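PDB 4R2F: extracellular solute-binding protein family 1 from Arthrobacter chlorophenolicus, which probably captures sugars outside the cell for an ABC transporter, and binds the disaccharide laminaribiose between its two lobes. Local coordinates for residues A[241-255]-A[404-416]. Residues are numbered along the deposited sequence; the frame is centred on the assembly and turned at random.
Sequences LLELVSNGVIDPAAV and TQTVLTGKTDAKS
Leu242 and Val245 make an apolar helix-end contact with residues 407-410 and Ala414, at the edge of one lobe of this solute-binding protein fold. The last turn of helix 232-246 packs on the end of helix 398-408, and both helices close in a Schellman motif, at Gly248 and Gly410. The short axes of 241-246 and 404-408 run 50° apart. No direct hydrogen bond joins the segments.

Leu242 reaches across with both methyls. Its CG stands anti to the carbonyl carbon (chi1 -69°), which sends the branches to the second segment. Leu242 CD2 lies over Val407 O, 3.6 Å away, and beside Gly410 CA. Leu242 CD1 meets Ala414 at the start of helix 414-428, 4.0 Å from its CB. With an alanine in place of Leu242, both methyl contacts would go, and a gap would probably open between helix 241-246 and the turn from Gly410 to Ala414.

Val245 sits on the helix end with split branches: CG2 on Val407 O, CG1 3.7 Å from Leu408 O. Farther along, Ile250 and Leu408 cross at about a right angle. Val255 CG2 rests on the CB and CG of Gln405, whose amide NE2 bonds to Ser198 O. Val255 CG1 touches Thr409 CG2 at 3.7 Å. Deeper, Leu241 CB meets Val407 CG1, and Met209 of helix 204-215 touches both side chains.

Two waters carry the polar link. Water 2 lies 2.6 Å from Pro252 O and also bonds to Leu408 O. Water 1 accepts from Val255 N at 3.1 Å and sits 2.7 Å from Leu408 O.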
ATOM      1  N   LEU A 241     -13.499  15.226   2.121  1.00 33.61           N
ATOM      2  CA  LEU A 241     -12.674  14.883   3.268  1.00 34.26           C
ATOM      3  C   LEU A 241     -12.718  15.981   4.333  1.00 40.22           C
ATOM      4  O   LEU A 241     -12.905  15.703   5.511  1.00 35.03           O
ATOM      5  CB  LEU A 241     -11.245  14.607   2.822  1.00 29.59           C
ATOM      6  CG  LEU A 241     -11.125  13.270   2.068  1.00 38.30           C
ATOM      7  CD1 LEU A 241      -9.878  13.183   1.210  1.00 36.13           C
ATOM      8  CD2 LEU A 241     -11.193  12.104   3.037  1.00 39.22           C
ATOM      9  N   LEU A 242     -12.575  17.229   3.916  1.00 35.16           N
ATOM     10  CA  LEU A 242     -12.710  18.358   4.852  1.00 30.43           C
ATOM     11  C   LEU A 242     -14.057  18.396   5.559  1.00 30.23           C
ATOM     12  O   LEU A 242     -14.125  18.735   6.739  1.00 37.11           O
ATOM     13  CB  LEU A 242     -12.482  19.671   4.132  1.00 30.40           C
ATOM     14  CG  LEU A 242     -11.053  19.900   3.670  1.00 31.84           C
ATOM     15  CD1 LEU A 242     -11.002  21.092   2.700  1.00 43.29           C
ATOM     16  CD2 LEU A 242     -10.144  20.128   4.869  1.00 38.14           C
ATOM     17  N   GLU A 243     -15.117  18.003   4.856  1.00 30.82           N
ATOM     18  CA  GLU A 243     -16.420  17.915   5.446  1.00 37.74           C
ATOM     19  C   GLU A 243     -16.488  16.759   6.447  1.00 43.30           C
ATOM     20  O   GLU A 243     -17.117  16.884   7.479  1.00 34.75           O
ATOM     21  CB  GLU A 243     -17.461  17.722   4.356  1.00 39.48           C
ATOM     22  CG  GLU A 243     -18.857  18.140   4.750  1.00 47.96           C
ATOM     23  CD  GLU A 243     -19.848  17.921   3.622  1.00111.60           C
ATOM     24  OE1 GLU A 243     -21.057  18.130   3.843  1.00 64.99           O
ATOM     25  OE2 GLU A 243     -19.427  17.526   2.511  1.00 68.17           O
ATOM     26  N   LEU A 244     -15.886  15.617   6.131  1.00 29.51           N
ATOM     27  CA  LEU A 244     -15.795  14.546   7.121  1.00 36.56           C
ATOM     28  C   LEU A 244     -15.033  15.003   8.385  1.00 32.72           C
ATOM     29  O   LEU A 244     -15.442  14.679   9.514  1.00 31.96           O
ATOM     30  CB  LEU A 244     -15.133  13.316   6.542  1.00 35.16           C
ATOM     31  CG  LEU A 244     -15.856  12.591   5.423  1.00 40.16           C
ATOM     32  CD1 LEU A 244     -15.056  11.355   5.073  1.00 39.89           C
ATOM     33  CD2 LEU A 244     -17.272  12.227   5.817  1.00 41.02           C
ATOM     34  N   VAL A 245     -13.967  15.789   8.189  1.00 28.60           N
ATOM     35  CA  VAL A 245     -13.186  16.356   9.300  1.00 32.51           C
ATOM     36  C   VAL A 245     -13.989  17.355  10.139  1.00 40.14           C
ATOM     37  O   VAL A 245     -13.990  17.266  11.378  1.00 35.48           O
ATOM     38  CB  VAL A 245     -11.861  17.004   8.835  1.00 32.15           C
ATOM     39  CG1 VAL A 245     -11.160  17.723   9.991  1.00 33.13           C
ATOM     40  CG2 VAL A 245     -10.909  15.948   8.253  1.00 31.09           C
ATOM     41  N   SER A 246     -14.695  18.272   9.488  1.00 37.87           N
ATOM     42  CA  SER A 246     -15.477  19.302  10.223  1.00 34.59           C
ATOM     43  C   SER A 246     -16.678  18.717  10.965  1.00 39.15           C
ATOM     44  O   SER A 246     -17.083  19.239  11.972  1.00 36.44           O
ATOM     45  CB  SER A 246     -15.948  20.426   9.283  1.00 49.01           C
ATOM     46  OG  SER A 246     -16.804  19.922   8.284  1.00 60.55           O
ATOM     47  N   ASN A 247     -17.242  17.638  10.442  1.00 42.26           N
ATOM     48  CA  ASN A 247     -18.380  16.963  11.064  1.00 35.30           C
ATOM     49  C   ASN A 247     -17.986  15.922  12.136  1.00 33.44           C
ATOM     50  O   ASN A 247     -18.858  15.308  12.746  1.00 42.04           O
ATOM     51  CB  ASN A 247     -19.244  16.288   9.963  1.00 40.35           C
ATOM     52  CG  ASN A 247     -20.147  17.278   9.232  1.00 62.25           C
ATOM     53  OD1 ASN A 247     -21.244  17.551   9.679  1.00 62.45           O
ATOM     54  ND2 ASN A 247     -19.697  17.802   8.097  1.00 43.09           N
ATOM     55  N   GLY A 248     -16.686  15.709  12.338  1.00 33.33           N
ATOM     56  CA  GLY A 248     -16.176  14.758  13.324  1.00 39.51           C
ATOM     57  C   GLY A 248     -16.376  13.303  12.939  1.00 41.65           C
ATOM     58  O   GLY A 248     -16.359  12.441  13.788  1.00 34.47           O
ATOM     59  N   VAL A 249     -16.614  13.030  11.664  1.00 30.63           N
ATOM     60  CA  VAL A 249     -16.692  11.642  11.155  1.00 33.77           C
ATOM     61  C   VAL A 249     -15.281  11.060  11.084  1.00 24.01           C
ATOM     62  O   VAL A 249     -15.039   9.895  11.422  1.00 32.83           O
ATOM     63  CB  VAL A 249     -17.381  11.620   9.778  1.00 35.15           C
ATOM     64  CG1 VAL A 249     -17.282  10.249   9.110  1.00 38.71           C
ATOM     65  CG2 VAL A 249     -18.834  12.060   9.939  1.00 36.02           C
ATOM     66  N   ILE A 250     -14.355  11.887  10.619  1.00 31.50           N
ATOM     67  CA  ILE A 250     -12.950  11.646  10.862  1.00 31.61           C
ATOM     68  C   ILE A 250     -12.653  12.195  12.250  1.00 31.52           C
ATOM     69  O   ILE A 250     -13.060  13.312  12.591  1.00 34.42           O
ATOM     70  CB  ILE A 250     -12.071  12.297   9.764  1.00 26.04           C
ATOM     71  CG1 ILE A 250     -12.247  11.512   8.447  1.00 26.57           C
ATOM     72  CG2 ILE A 250     -10.618  12.335  10.187  1.00 37.11           C
ATOM     73  CD1 ILE A 250     -11.532  12.100   7.235  1.00 35.68           C
ATOM     74  N   ASP A 251     -11.939  11.388  13.024  1.00 31.38           N
ATOM     75  CA  ASP A 251     -11.564  11.675  14.411  1.00 35.57           C
ATOM     76  C   ASP A 251     -10.633  12.875  14.368  1.00 32.30           C
ATOM     77  O   ASP A 251      -9.691  12.907  13.551  1.00 28.93           O
ATOM     78  CB  ASP A 251     -10.861  10.428  14.968  1.00 32.84           C
ATOM     79  CG  ASP A 251     -10.410  10.545  16.430  1.00 33.94           C
ATOM     80  OD1 ASP A 251     -10.120  11.637  16.970  1.00 29.67           O
ATOM     81  OD2 ASP A 251     -10.282   9.461  17.041  1.00 33.40           O
ATOM     82  N   PRO A 252     -10.893  13.894  15.209  1.00 35.50           N
ATOM     83  CA  PRO A 252     -10.043  15.077  15.150  1.00 36.94           C
ATOM     84  C   PRO A 252      -8.569  14.793  15.471  1.00 35.00           C
ATOM     85  O   PRO A 252      -7.698  15.564  15.044  1.00 34.15           O
ATOM     86  CB  PRO A 252     -10.665  16.014  16.206  1.00 34.80           C
ATOM     87  CG  PRO A 252     -11.364  15.094  17.144  1.00 38.96           C
ATOM     88  CD  PRO A 252     -11.930  14.023  16.250  1.00 40.34           C
ATOM     89  N   ALA A 253      -8.275  13.707  16.194  1.00 32.95           N
ATOM     90  CA  ALA A 253      -6.866  13.338  16.436  1.00 30.15           C
ATOM     91  C   ALA A 253      -6.303  12.369  15.394  1.00 33.13           C
ATOM     92  O   ALA A 253      -5.174  11.939  15.541  1.00 29.47           O
ATOM     93  CB  ALA A 253      -6.696  12.736  17.810  1.00 24.49           C
ATOM     94  N   ALA A 254      -7.073  12.016  14.362  1.00 30.80           N
ATOM     95  CA  ALA A 254      -6.573  11.054  13.328  1.00 27.53           C
ATOM     96  C   ALA A 254      -5.193  11.436  12.755  1.00 27.49           C
ATOM     97  O   ALA A 254      -4.386  10.579  12.433  1.00 26.67           O
ATOM     98  CB  ALA A 254      -7.573  10.915  12.193  1.00 30.87           C
ATOM     99  N   VAL A 255      -4.949  12.727  12.611  1.00 30.65           N
ATOM    100  CA  VAL A 255      -3.683  13.230  12.076  1.00 25.88           C
ATOM    101  C   VAL A 255      -2.466  12.705  12.851  1.00 29.46           C
ATOM    102  O   VAL A 255      -1.367  12.553  12.293  1.00 31.33           O
ATOM    103  CB  VAL A 255      -3.684  14.794  12.046  1.00 28.98           C
ATOM    104  CG1 VAL A 255      -3.865  15.370  13.428  1.00 29.83           C
ATOM    105  CG2 VAL A 255      -2.402  15.335  11.446  1.00 34.60           C
ATOM    106  N   THR A 404      -1.637  15.577   3.466  1.00 38.04           N
ATOM    107  CA  THR A 404      -2.518  14.753   4.275  1.00 32.77           C
ATOM    108  C   THR A 404      -2.769  15.393   5.642  1.00 25.39           C
ATOM    109  O   THR A 404      -3.895  15.404   6.123  1.00 28.58           O
ATOM    110  CB  THR A 404      -1.944  13.319   4.468  1.00 30.38           C
ATOM    111  OG1 THR A 404      -1.661  12.728   3.194  1.00 30.72           O
ATOM    112  CG2 THR A 404      -2.941  12.444   5.212  1.00 30.84           C
ATOM    113  N   GLN A 405      -1.716  15.873   6.282  1.00 34.30           N
ATOM    114  CA  GLN A 405      -1.859  16.372   7.630  1.00 28.84           C
ATOM    115  C   GLN A 405      -2.666  17.653   7.631  1.00 28.98           C
ATOM    116  O   GLN A 405      -3.489  17.898   8.526  1.00 36.39           O
ATOM    117  CB  GLN A 405      -0.489  16.513   8.275  1.00 30.13           C
ATOM    118  CG  GLN A 405       0.139  15.143   8.533  1.00 30.77           C
ATOM    119  CD  GLN A 405       1.422  15.165   9.344  1.00 33.06           C
ATOM    120  OE1 GLN A 405       2.184  16.119   9.301  1.00 46.25           O
ATOM    121  NE2 GLN A 405       1.664  14.097  10.095  1.00 48.91           N
ATOM    122  N   THR A 406      -2.474  18.445   6.590  1.00 31.75           N
ATOM    123  CA  THR A 406      -3.268  19.652   6.380  1.00 29.67           C
ATOM    124  C   THR A 406      -4.753  19.361   6.227  1.00 37.56           C
ATOM    125  O   THR A 406      -5.600  20.028   6.841  1.00 34.83           O
ATOM    126  CB  THR A 406      -2.722  20.419   5.150  1.00 33.50           C
ATOM    127  OG1 THR A 406      -1.462  21.013   5.503  1.00 40.40           O
ATOM    128  CG2 THR A 406      -3.667  21.482   4.668  1.00 31.52           C
ATOM    129  N   VAL A 407      -5.089  18.364   5.418  1.00 27.73           N
ATOM    130  CA  VAL A 407      -6.494  18.039   5.214  1.00 30.25           C
ATOM    131  C   VAL A 407      -7.113  17.463   6.495  1.00 25.66           C
ATOM    132  O   VAL A 407      -8.236  17.822   6.880  1.00 33.40           O
ATOM    133  CB  VAL A 407      -6.666  17.064   4.036  1.00 32.47           C
ATOM    134  CG1 VAL A 407      -8.099  16.587   3.931  1.00 31.74           C
ATOM    135  CG2 VAL A 407      -6.231  17.724   2.734  1.00 36.17           C
ATOM    136  N   LEU A 408      -6.375  16.572   7.149  1.00 30.99           N
ATOM    137  CA  LEU A 408      -6.908  15.859   8.306  1.00 31.73           C
ATOM    138  C   LEU A 408      -7.070  16.775   9.541  1.00 36.37           C
ATOM    139  O   LEU A 408      -7.748  16.406  10.498  1.00 31.24           O
ATOM    140  CB  LEU A 408      -6.041  14.633   8.629  1.00 30.75           C
ATOM    141  CG  LEU A 408      -6.141  13.417   7.696  1.00 23.93           C
ATOM    142  CD1 LEU A 408      -5.330  12.263   8.236  1.00 40.38           C
ATOM    143  CD2 LEU A 408      -7.583  12.984   7.437  1.00 35.92           C
ATOM    144  N   THR A 409      -6.455  17.963   9.507  1.00 37.48           N
ATOM    145  CA  THR A 409      -6.693  19.015  10.526  1.00 31.19           C
ATOM    146  C   THR A 409      -7.565  20.183  10.069  1.00 32.49           C
ATOM    147  O   THR A 409      -7.769  21.138  10.832  1.00 34.49           O
ATOM    148  CB  THR A 409      -5.376  19.612  11.046  1.00 30.50           C
ATOM    149  OG1 THR A 409      -4.568  20.046   9.945  1.00 33.83           O
ATOM    150  CG2 THR A 409      -4.620  18.601  11.873  1.00 39.26           C
ATOM    151  N   GLY A 410      -8.077  20.115   8.838  1.00 41.80           N
ATOM    152  CA  GLY A 410      -8.838  21.204   8.228  1.00 30.85           C
ATOM    153  C   GLY A 410      -8.153  22.566   8.298  1.00 29.82           C
ATOM    154  O   GLY A 410      -8.786  23.601   8.548  1.00 33.36           O
ATOM    155  N   LYS A 411      -6.845  22.556   8.086  1.00 26.87           N
ATOM    156  CA  LYS A 411      -6.027  23.739   8.295  1.00 42.98           C
ATOM    157  C   LYS A 411      -6.265  24.800   7.224  1.00 42.71           C
ATOM    158  O   LYS A 411      -6.044  25.975   7.464  1.00 35.66           O
ATOM    159  CB  LYS A 411      -4.552  23.334   8.340  1.00 28.63           C
ATOM    160  CG  LYS A 411      -3.642  24.324   9.020  1.00 72.03           C
ATOM    161  CD  LYS A 411      -3.914  24.387  10.510  1.00 42.75           C
ATOM    162  CE  LYS A 411      -2.679  24.875  11.210  1.00 39.20           C
ATOM    163  NZ  LYS A 411      -3.013  25.673  12.394  1.00 39.27           N
ATOM    164  N   THR A 412      -6.753  24.398   6.057  1.00 34.43           N
ATOM    165  CA  THR A 412      -6.998  25.333   4.974  1.00 27.21           C
ATOM    166  C   THR A 412      -8.067  24.792   4.047  1.00 38.59           C
ATOM    167  O   THR A 412      -8.633  23.729   4.297  1.00 38.74           O
ATOM    168  CB  THR A 412      -5.699  25.678   4.219  1.00 38.98           C
ATOM    169  OG1 THR A 412      -5.947  26.812   3.381  1.00 35.81           O
ATOM    170  CG2 THR A 412      -5.230  24.514   3.365  1.00 43.96           C
ATOM    171  N   ASP A 413      -8.382  25.555   3.007  1.00 32.56           N
ATOM    172  CA  ASP A 413      -9.416  25.161   2.061  1.00 35.27           C
ATOM    173  C   ASP A 413      -8.822  24.218   0.988  1.00 26.46           C
ATOM    174  O   ASP A 413      -7.598  24.108   0.836  1.00 34.20           O
ATOM    175  CB  ASP A 413     -10.060  26.386   1.410  1.00 39.88           C
ATOM    176  CG  ASP A 413      -9.091  27.137   0.527  1.00 52.78           C
ATOM    177  OD1 ASP A 413      -8.240  27.884   1.066  1.00 38.35           O
ATOM    178  OD2 ASP A 413      -9.163  26.952  -0.700  1.00 43.53           O
ATOM    179  N   ALA A 414      -9.707  23.548   0.271  1.00 34.50           N
ATOM    180  CA  ALA A 414      -9.314  22.440  -0.627  1.00 33.76           C
ATOM    181  C   ALA A 414      -8.355  22.908  -1.712  1.00 35.22           C
ATOM    182  O   ALA A 414      -7.273  22.338  -1.910  1.00 38.31           O
ATOM    183  CB  ALA A 414     -10.562  21.814  -1.238  1.00 44.09           C
ATOM    184  N   LYS A 415      -8.749  23.979  -2.392  1.00 34.33           N
ATOM    185  CA  LYS A 415      -7.908  24.570  -3.445  1.00 39.47           C
ATOM    186  C   LYS A 415      -6.529  24.953  -2.941  1.00 35.59           C
ATOM    187  O   LYS A 415      -5.529  24.639  -3.595  1.00 38.83           O
ATOM    188  CB  LYS A 415      -8.609  25.780  -4.098  1.00 49.22           C
ATOM    189  CG  LYS A 415      -9.551  25.395  -5.234  1.00 66.84           C
ATOM    190  CD  LYS A 415     -10.810  26.251  -5.315  1.00 86.04           C
ATOM    191  CE  LYS A 415     -11.516  26.034  -6.645  1.00 99.65           C
ATOM    192  NZ  LYS A 415     -12.978  26.283  -6.555  1.00106.04           N
ATOM    193  N   SER A 416      -6.448  25.590  -1.768  1.00 39.16           N
ATOM    194  CA  SER A 416      -5.139  25.969  -1.215  1.00 37.05           C
ATOM    195  C   SER A 416      -4.268  24.754  -0.894  1.00 33.30           C
ATOM    196  O   SER A 416      -3.059  24.749  -1.150  1.00 45.08           O
ATOM    197  CB  SER A 416      -5.282  26.844   0.053  1.00 32.61           C
ATOM    198  OG  SER A 416      -6.064  28.022  -0.203  1.00 40.62           O
TER
HETATM  199  O   HOH W   1      -7.573  14.266  12.100  1.00 37.26           O
HETATM  200  O   HOH W   2      -8.219  17.332  13.276  1.00 43.19           O